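Long-range contacts in Alr4995 protein (Nostoc sp., PDB 6LRF), which probably catalyses two steps of arginine catabolism, acting as arginine dihydrolase in a guanidine-modifying domain and as ornithine cyclodeaminase in its C-terminal part: residues Asp114-Glu118 / Arg139-Ser144; Arg130-Tyr136 / Ile154-Arg160. All coordinates share one frame; numbering follows the deposited sequence.

Interaction 1. Residues Asp114-Glu118 / Arg139-Ser144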
loop_
_atom_site.group_PDB
_atom_site.type_symbol
_atom_site.label_atom_id
_atom_site.label_comp_id
_atom_site.label_asym_id
_atom_site.label_seq_id
_atom_site.Cartn_x
_atom_site.Cartn_y
_atom_site.Cartn_z
ATOM N N ASP B 114 -37.658 31.845 -13.754
ATOM C CA ASP B 114 -36.571 31.152 -13.063
ATOM C C ASP B 114 -36.657 29.635 -13.256
ATOM O O ASP B 114 -36.130 28.861 -12.457
ATOM C CB ASP B 114 -36.593 31.482 -11.572
ATOM C CG ASP B 114 -37.784 30.868 -10.870
ATOM O OD1 ASP B 114 -38.866 30.803 -11.500
ATOM O OD2 ASP B 114 -37.642 30.451 -9.700
ATOM N N LEU B 115 -37.332 29.210 -14.319
ATOM C CA LEU B 115 -37.508 27.789 -14.583
ATOM C C LEU B 115 -37.030 27.464 -15.990
ATOM O O LEU B 115 -37.824 27.429 -16.929
ATOM C CB LEU B 115 -38.966 27.398 -14.403
ATOM C CG LEU B 115 -39.280 25.914 -14.293
ATOM C CD1 LEU B 115 -38.414 25.326 -13.201
ATOM C CD2 LEU B 115 -40.760 25.744 -13.950
ATOM N N PRO B 116 -35.724 27.243 -16.144
ATOM C CA PRO B 116 -35.153 27.055 -17.481
ATOM C C PRO B 116 -35.635 25.797 -18.210
ATOM O O PRO B 116 -35.905 24.752 -17.609
ATOM C CB PRO B 116 -33.634 26.990 -17.219
ATOM C CG PRO B 116 -33.476 26.845 -15.748
ATOM C CD PRO B 116 -34.687 27.437 -15.114
ATOM N N PHE B 117 -35.750 25.936 -19.524
ATOM C CA PHE B 117 -36.164 24.853 -20.413
ATOM C C PHE B 117 -35.701 25.212 -21.802
ATOM O O PHE B 117 -35.980 26.317 -22.264
ATOM C CB PHE B 117 -37.670 24.666 -20.398
ATOM C CG PHE B 117 -38.181 23.822 -21.525
ATOM C CD1 PHE B 117 -38.013 22.449 -21.506
ATOM C CD2 PHE B 117 -38.831 24.405 -22.608
ATOM C CE1 PHE B 117 -38.484 21.664 -22.541
ATOM C CE2 PHE B 117 -39.305 23.629 -23.654
ATOM C CZ PHE B 117 -39.135 22.252 -23.619
ATOM N N GLU B 118 -34.996 24.319 -22.486
ATOM C CA GLU B 118 -34.357 24.757 -23.724
ATOM C C GLU B 118 -34.868 24.066 -24.986
ATOM O O GLU B 118 -34.107 23.776 -25.914
ATOM C CB GLU B 118 -32.840 24.625 -23.578
ATOM C CG GLU B 118 -32.359 25.585 -22.472
ATOM C CD GLU B 118 -30.867 25.889 -22.500
ATOM O OE1 GLU B 118 -30.118 25.201 -23.228
ATOM O OE2 GLU B 118 -30.450 26.822 -21.778
ATOM N N ARG B 139 -29.367 21.867 -18.465
ATOM C CA ARG B 139 -30.010 23.060 -18.995
ATOM C C ARG B 139 -31.459 23.160 -18.527
ATOM O O ARG B 139 -31.807 24.058 -17.758
ATOM C CB ARG B 139 -29.917 23.071 -20.523
ATOM C CG ARG B 139 -28.489 23.328 -21.039
ATOM C CD ARG B 139 -27.937 24.687 -20.564
ATOM N NE ARG B 139 -26.629 24.966 -21.158
ATOM C CZ ARG B 139 -26.437 25.454 -22.386
ATOM N NH1 ARG B 139 -27.472 25.736 -23.175
ATOM N NH2 ARG B 139 -25.204 25.659 -22.829
ATOM N N SER B 140 -32.298 22.229 -18.965
ATOM C CA SER B 140 -33.685 22.226 -18.529
ATOM C C SER B 140 -33.853 21.629 -17.138
ATOM O O SER B 140 -33.275 20.601 -16.828
ATOM C CB SER B 140 -34.548 21.455 -19.525
ATOM O OG SER B 140 -34.339 21.958 -20.835
ATOM N N GLU B 141 -34.683 22.275 -16.333
ATOM C CA GLU B 141 -35.033 21.823 -14.994
ATOM C C GLU B 141 -36.082 20.733 -15.006
ATOM O O GLU B 141 -37.012 20.740 -15.825
ATOM C CB GLU B 141 -35.555 22.994 -14.165
ATOM C CG GLU B 141 -34.492 23.977 -13.749
ATOM C CD GLU B 141 -33.731 23.538 -12.501
ATOM O OE1 GLU B 141 -34.231 22.659 -11.759
ATOM O OE2 GLU B 141 -32.633 24.088 -12.266
ATOM N N LEU B 142 -35.933 19.809 -14.072
ATOM C CA LEU B 142 -36.865 18.710 -13.885
ATOM C C LEU B 142 -38.288 19.227 -13.703
ATOM O O LEU B 142 -39.255 18.655 -14.235
ATOM C CB LEU B 142 -36.429 17.872 -12.675
ATOM C CG LEU B 142 -37.347 16.713 -12.293
ATOM C CD1 LEU B 142 -37.519 15.764 -13.478
ATOM C CD2 LEU B 142 -36.760 15.981 -11.067
ATOM N N ASP B 143 -38.415 20.337 -12.985
ATOM C CA ASP B 143 -39.726 20.924 -12.728
ATOM C C ASP B 143 -40.436 21.525 -13.972
ATOM O O ASP B 143 -41.615 21.862 -13.902
ATOM C CB ASP B 143 -39.593 21.995 -11.655
ATOM C CG ASP B 143 -39.509 21.410 -10.254
ATOM O OD1 ASP B 143 -39.757 20.192 -10.100
ATOM O OD2 ASP B 143 -39.207 22.175 -9.306
ATOM N N SER B 144 -39.739 21.676 -15.090
ATOM C CA SER B 144 -40.413 22.149 -16.301
ATOM C C SER B 144 -41.265 21.049 -16.944
ATOM O O SER B 144 -42.178 21.332 -17.724
ATOM C CB SER B 144 -39.404 22.689 -17.321
ATOM O OG SER B 144 -38.592 21.649 -17.864
#
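Arg139 and Glu118 meet across two loops of the guanidine-modifying domain, one leading into strand 123-125, the other running from strand 132-136 to helix 145-152. From CB outward, Arg139 follows the Glu118 carboxylate: Arg139 CB and CG lie against it, with Arg139 CG 3.3 Å from Glu118 OE1. The chain is bent at chi2 (-60°), which carries Arg139 CD past both carboxylate oxygens and swings the guanidinium back to them. Arg139 NH1 then gives a 2.7 Å salt bridge to Glu118 OE1, at the syn lone pair of that oxygen and close to the guanidinium plane, although the two flat groups are turned 71° apart. His168 NE2 also bonds Glu118 OE1, Leu86 N bonds Glu118 OE2, and Arg139 NH2 reaches Ile21 O. With an alanine here, Glu118 OE1 would probably lose its charged mate and the aliphatic chain beside it, and Ile21 O a donor. The Glu118-His168 pair resembles the acid-histidine pair of guanidine-modifying active sites, so this contact may border the catalytic pocket. Further along, the backbones are tied by a 3.0 Å hydrogen bond from Glu141 N to Pro116 O. Glu141 CG rests on the proline ring, 3.6 Å from Pro116 CG, while Leu115 CD1 touches both Glu141 CB and Asp143 CB. Glu141 O accepts from both N and OG of Ser144, turning the chain toward the helix. Ser140 OG, which also bonds Asp122 OD2, accepts a hydrogen bond from Glu118 N at 3.0 Å.

Interaction 2. Residues Arg130-Tyr136 / Ile154-Arg160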
loop_
_atom_site.group_PDB
_atom_site.type_symbol
_atom_site.label_atom_id
_atom_site.label_comp_id
_atom_site.label_asym_id
_atom_site.label_seq_id
_atom_site.Cartn_x
_atom_site.Cartn_y
_atom_site.Cartn_z
ATOM N N ARG B 130 -46.252 9.148 -29.659
ATOM C CA ARG B 130 -46.894 8.489 -28.514
ATOM C C ARG B 130 -46.610 9.192 -27.184
ATOM O O ARG B 130 -47.463 9.229 -26.288
ATOM C CB ARG B 130 -46.452 7.022 -28.447
ATOM C CG ARG B 130 -46.901 6.193 -29.674
ATOM C CD ARG B 130 -46.215 4.833 -29.710
ATOM N NE ARG B 130 -44.771 4.962 -29.891
ATOM C CZ ARG B 130 -43.896 4.010 -29.588
ATOM N NH1 ARG B 130 -44.327 2.856 -29.088
ATOM N NH2 ARG B 130 -42.591 4.206 -29.778
ATOM N N TRP B 131 -45.405 9.741 -27.059
ATOM C CA TRP B 131 -45.009 10.445 -25.844
ATOM C C TRP B 131 -43.895 11.429 -26.153
ATOM O O TRP B 131 -43.365 11.459 -27.276
ATOM C CB TRP B 131 -44.547 9.461 -24.759
ATOM C CG TRP B 131 -43.527 8.476 -25.259
ATOM C CD1 TRP B 131 -42.220 8.731 -25.603
ATOM C CD2 TRP B 131 -43.735 7.078 -25.487
ATOM N NE1 TRP B 131 -41.611 7.571 -26.037
ATOM C CE2 TRP B 131 -42.518 6.545 -25.970
ATOM C CE3 TRP B 131 -44.833 6.225 -25.327
ATOM C CZ2 TRP B 131 -42.372 5.198 -26.290
ATOM C CZ3 TRP B 131 -44.688 4.893 -25.650
ATOM C CH2 TRP B 131 -43.465 4.390 -26.123
ATOM N N LEU B 132 -43.549 12.231 -25.150
ATOM C CA LEU B 132 -42.440 13.175 -25.230
ATOM C C LEU B 132 -41.300 12.759 -24.289
ATOM O O LEU B 132 -41.517 12.550 -23.090
ATOM C CB LEU B 132 -42.911 14.588 -24.864
ATOM C CG LEU B 132 -41.801 15.631 -24.784
ATOM C CD1 LEU B 132 -41.257 15.896 -26.168
ATOM C CD2 LEU B 132 -42.300 16.919 -24.132
ATOM N N TRP B 133 -40.096 12.652 -24.838
ATOM C CA TRP B 133 -38.892 12.454 -24.049
ATOM C C TRP B 133 -38.344 13.805 -23.615
ATOM O O TRP B 133 -38.018 14.614 -24.467
ATOM C CB TRP B 133 -37.821 11.727 -24.862
ATOM C CG TRP B 133 -38.180 10.346 -25.419
ATOM C CD1 TRP B 133 -38.539 10.041 -26.708
ATOM C CD2 TRP B 133 -38.117 9.097 -24.719
ATOM N NE1 TRP B 133 -38.735 8.684 -26.841
ATOM C CE2 TRP B 133 -38.477 8.081 -25.637
ATOM C CE3 TRP B 133 -37.804 8.739 -23.397
ATOM C CZ2 TRP B 133 -38.536 6.733 -25.276
ATOM C CZ3 TRP B 133 -37.857 7.399 -23.044
ATOM C CH2 TRP B 133 -38.225 6.412 -23.979
ATOM N N ALA B 134 -38.213 14.055 -22.314
ATOM C CA ALA B 134 -37.642 15.325 -21.852
ATOM C C ALA B 134 -36.376 15.122 -21.042
ATOM O O ALA B 134 -36.372 14.355 -20.081
ATOM C CB ALA B 134 -38.648 16.096 -21.014
ATOM N N GLY B 135 -35.331 15.868 -21.379
ATOM C CA GLY B 135 -34.071 15.796 -20.647
ATOM C C GLY B 135 -33.989 16.749 -19.467
ATOM O O GLY B 135 -34.718 17.744 -19.401
ATOM N N TYR B 136 -33.141 16.420 -18.498
ATOM C CA TYR B 136 -32.792 17.363 -17.441
ATOM C C TYR B 136 -31.403 16.985 -16.986
ATOM O O TYR B 136 -30.916 15.916 -17.338
ATOM C CB TYR B 136 -33.799 17.351 -16.275
ATOM C CG TYR B 136 -33.780 16.112 -15.398
ATOM C CD1 TYR B 136 -34.351 14.925 -15.830
ATOM C CD2 TYR B 136 -33.187 16.135 -14.138
ATOM C CE1 TYR B 136 -34.333 13.787 -15.033
ATOM C CE2 TYR B 136 -33.164 15.003 -13.327
ATOM C CZ TYR B 136 -33.738 13.829 -13.777
ATOM O OH TYR B 136 -33.723 12.691 -12.979
ATOM N N ILE B 154 -49.682 15.722 -23.352
ATOM C CA ILE B 154 -48.927 14.548 -23.771
ATOM C C ILE B 154 -48.211 13.883 -22.596
ATOM O O ILE B 154 -47.925 14.543 -21.600
ATOM C CB ILE B 154 -47.905 14.920 -24.867
ATOM C CG1 ILE B 154 -47.358 13.661 -25.533
ATOM C CG2 ILE B 154 -46.789 15.794 -24.309
ATOM C CD1 ILE B 154 -46.814 13.880 -26.910
ATOM N N GLU B 155 -47.957 12.575 -22.705
ATOM C CA GLU B 155 -47.162 11.844 -21.713
ATOM C C GLU B 155 -45.688 12.227 -21.810
ATOM O O GLU B 155 -45.083 12.092 -22.870
ATOM C CB GLU B 155 -47.301 10.327 -21.896
ATOM C CG GLU B 155 -46.452 9.511 -20.915
ATOM C CD GLU B 155 -46.526 8.008 -21.166
ATOM O OE1 GLU B 155 -46.263 7.574 -22.306
ATOM O OE2 GLU B 155 -46.847 7.262 -20.222
ATOM N N VAL B 156 -45.115 12.698 -20.703
ATOM C CA VAL B 156 -43.717 13.144 -20.691
ATOM C C VAL B 156 -42.843 12.169 -19.912
ATOM O O VAL B 156 -43.112 11.879 -18.756
ATOM C CB VAL B 156 -43.579 14.557 -20.083
ATOM C CG1 VAL B 156 -42.104 14.942 -19.905
ATOM C CG2 VAL B 156 -44.285 15.574 -20.971
ATOM N N LEU B 157 -41.805 11.664 -20.567
ATOM C CA LEU B 157 -40.853 10.743 -19.955
ATOM C C LEU B 157 -39.539 11.443 -19.644
ATOM O O LEU B 157 -38.862 11.903 -20.560
ATOM C CB LEU B 157 -40.596 9.563 -20.892
ATOM C CG LEU B 157 -41.815 8.746 -21.305
ATOM C CD1 LEU B 157 -41.376 7.564 -22.148
ATOM C CD2 LEU B 157 -42.574 8.283 -20.072
ATOM N N SER B 158 -39.167 11.521 -18.366
ATOM C CA SER B 158 -37.980 12.290 -17.977
ATOM C C SER B 158 -36.706 11.461 -18.047
ATOM O O SER B 158 -36.662 10.345 -17.517
ATOM C CB SER B 158 -38.148 12.851 -16.561
ATOM O OG SER B 158 -39.338 13.624 -16.464
ATOM N N LEU B 159 -35.673 12.008 -18.683
ATOM C CA LEU B 159 -34.362 11.353 -18.775
ATOM C C LEU B 159 -33.296 12.242 -18.162
ATOM O O LEU B 159 -33.260 13.453 -18.443
ATOM C CB LEU B 159 -33.982 11.045 -20.231
ATOM C CG LEU B 159 -34.922 10.167 -21.050
ATOM C CD1 LEU B 159 -34.416 10.074 -22.495
ATOM C CD2 LEU B 159 -35.057 8.769 -20.455
ATOM N N ARG B 160 -32.417 11.659 -17.339
ATOM C CA ARG B 160 -31.350 12.455 -16.740
ATOM C C ARG B 160 -30.048 12.360 -17.523
ATOM O O ARG B 160 -29.546 11.266 -17.800
ATOM C CB ARG B 160 -31.090 12.050 -15.291
ATOM C CG ARG B 160 -30.051 12.952 -14.652
ATOM C CD ARG B 160 -29.530 12.404 -13.349
ATOM N NE ARG B 160 -28.595 13.353 -12.770
ATOM C CZ ARG B 160 -27.904 13.128 -11.660
ATOM N NH1 ARG B 160 -28.047 11.977 -11.021
ATOM N NH2 ARG B 160 -27.080 14.057 -11.199
HETATM O O HOH W 1 -49.464 10.611 -24.573
#
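Leu157 CD1 sits in the corner made by two indoles, 3.8 Å from the centroid of the five-membered ring of Trp131 and 3.9 Å from that of the six-membered ring of Trp133. Both are CH-pi contacts over a ring face, and the methyl is only 10° off the normal of Trp131. The Trp131 edge, at CD1, meets the Trp133 face that the methyl also touches. Arg130 CB covers the other face of Trp131. Leu159 CD1 continues the apolar row, 3.8 Å from Trp133 CE3. On the reverse face Leu132 CD2 lies alongside Val156 CG2, and Ala134 CB meets Val156 CG1 at 3.8 Å. At the far end Tyr136 CG stands between its own N and carbonyl carbon (chi1 71°), which lays the phenol over the start of Arg160: Arg160 CB is 3.5 Å from Tyr136 CZ, and Arg160 CG makes a CH-pi contact over the Tyr136 ring.

Between these two layers of side chains runs a parallel ladder, the two strands of a beta-alpha-beta unit crossing at -34° with helix 145-152 as the connection. Leu132, Ala134 and Tyr136 donate to the carbonyls of Glu155, Leu157 and Leu159, and Leu132 and Ala134 accept from the N of Leu157 and Leu159. Before the first rung a water takes over, donating to Arg130 O and accepting from Glu155 N.

The connecting helix packs on the Leu132, Ala134 and Val156 face, where its His145 bonds Ser158 OG and Gly135 O. Helix 190-199 packs on the Trp133 and Leu159 face; its Arg199 makes a cation-pi contact with Trp131 and a salt bridge to Glu155 OE1, while Tyr282 OH bonds Glu155 OE2. Beyond the phenol, Tyr136 OH is hydrogen-bonded to Gly311 O.

The centres of the two interactions lie about 13 Å apart, and their segments alternate along the chain: 114-118, 130-136, 139-144, 154-160. Strand 132-136 of interaction 2 runs directly into loop 139-144 of interaction 1, and helix 145-152 then leads back to strand 155-160, so loop 139-144 lies within the beta-alpha-beta unit whose strands make interaction 2, while 114-118 comes from the loop before strand 123-125. The two contacts also touch: Ser140 CB packs 3.7 Å from Gly135 O, and Leu142 N lies against Tyr136 CB. Interaction 2 belongs to the sheet itself, whereas interaction 1 joins loops beyond its strand ends and, through Asp143, reaches Arg325 of a second subunit.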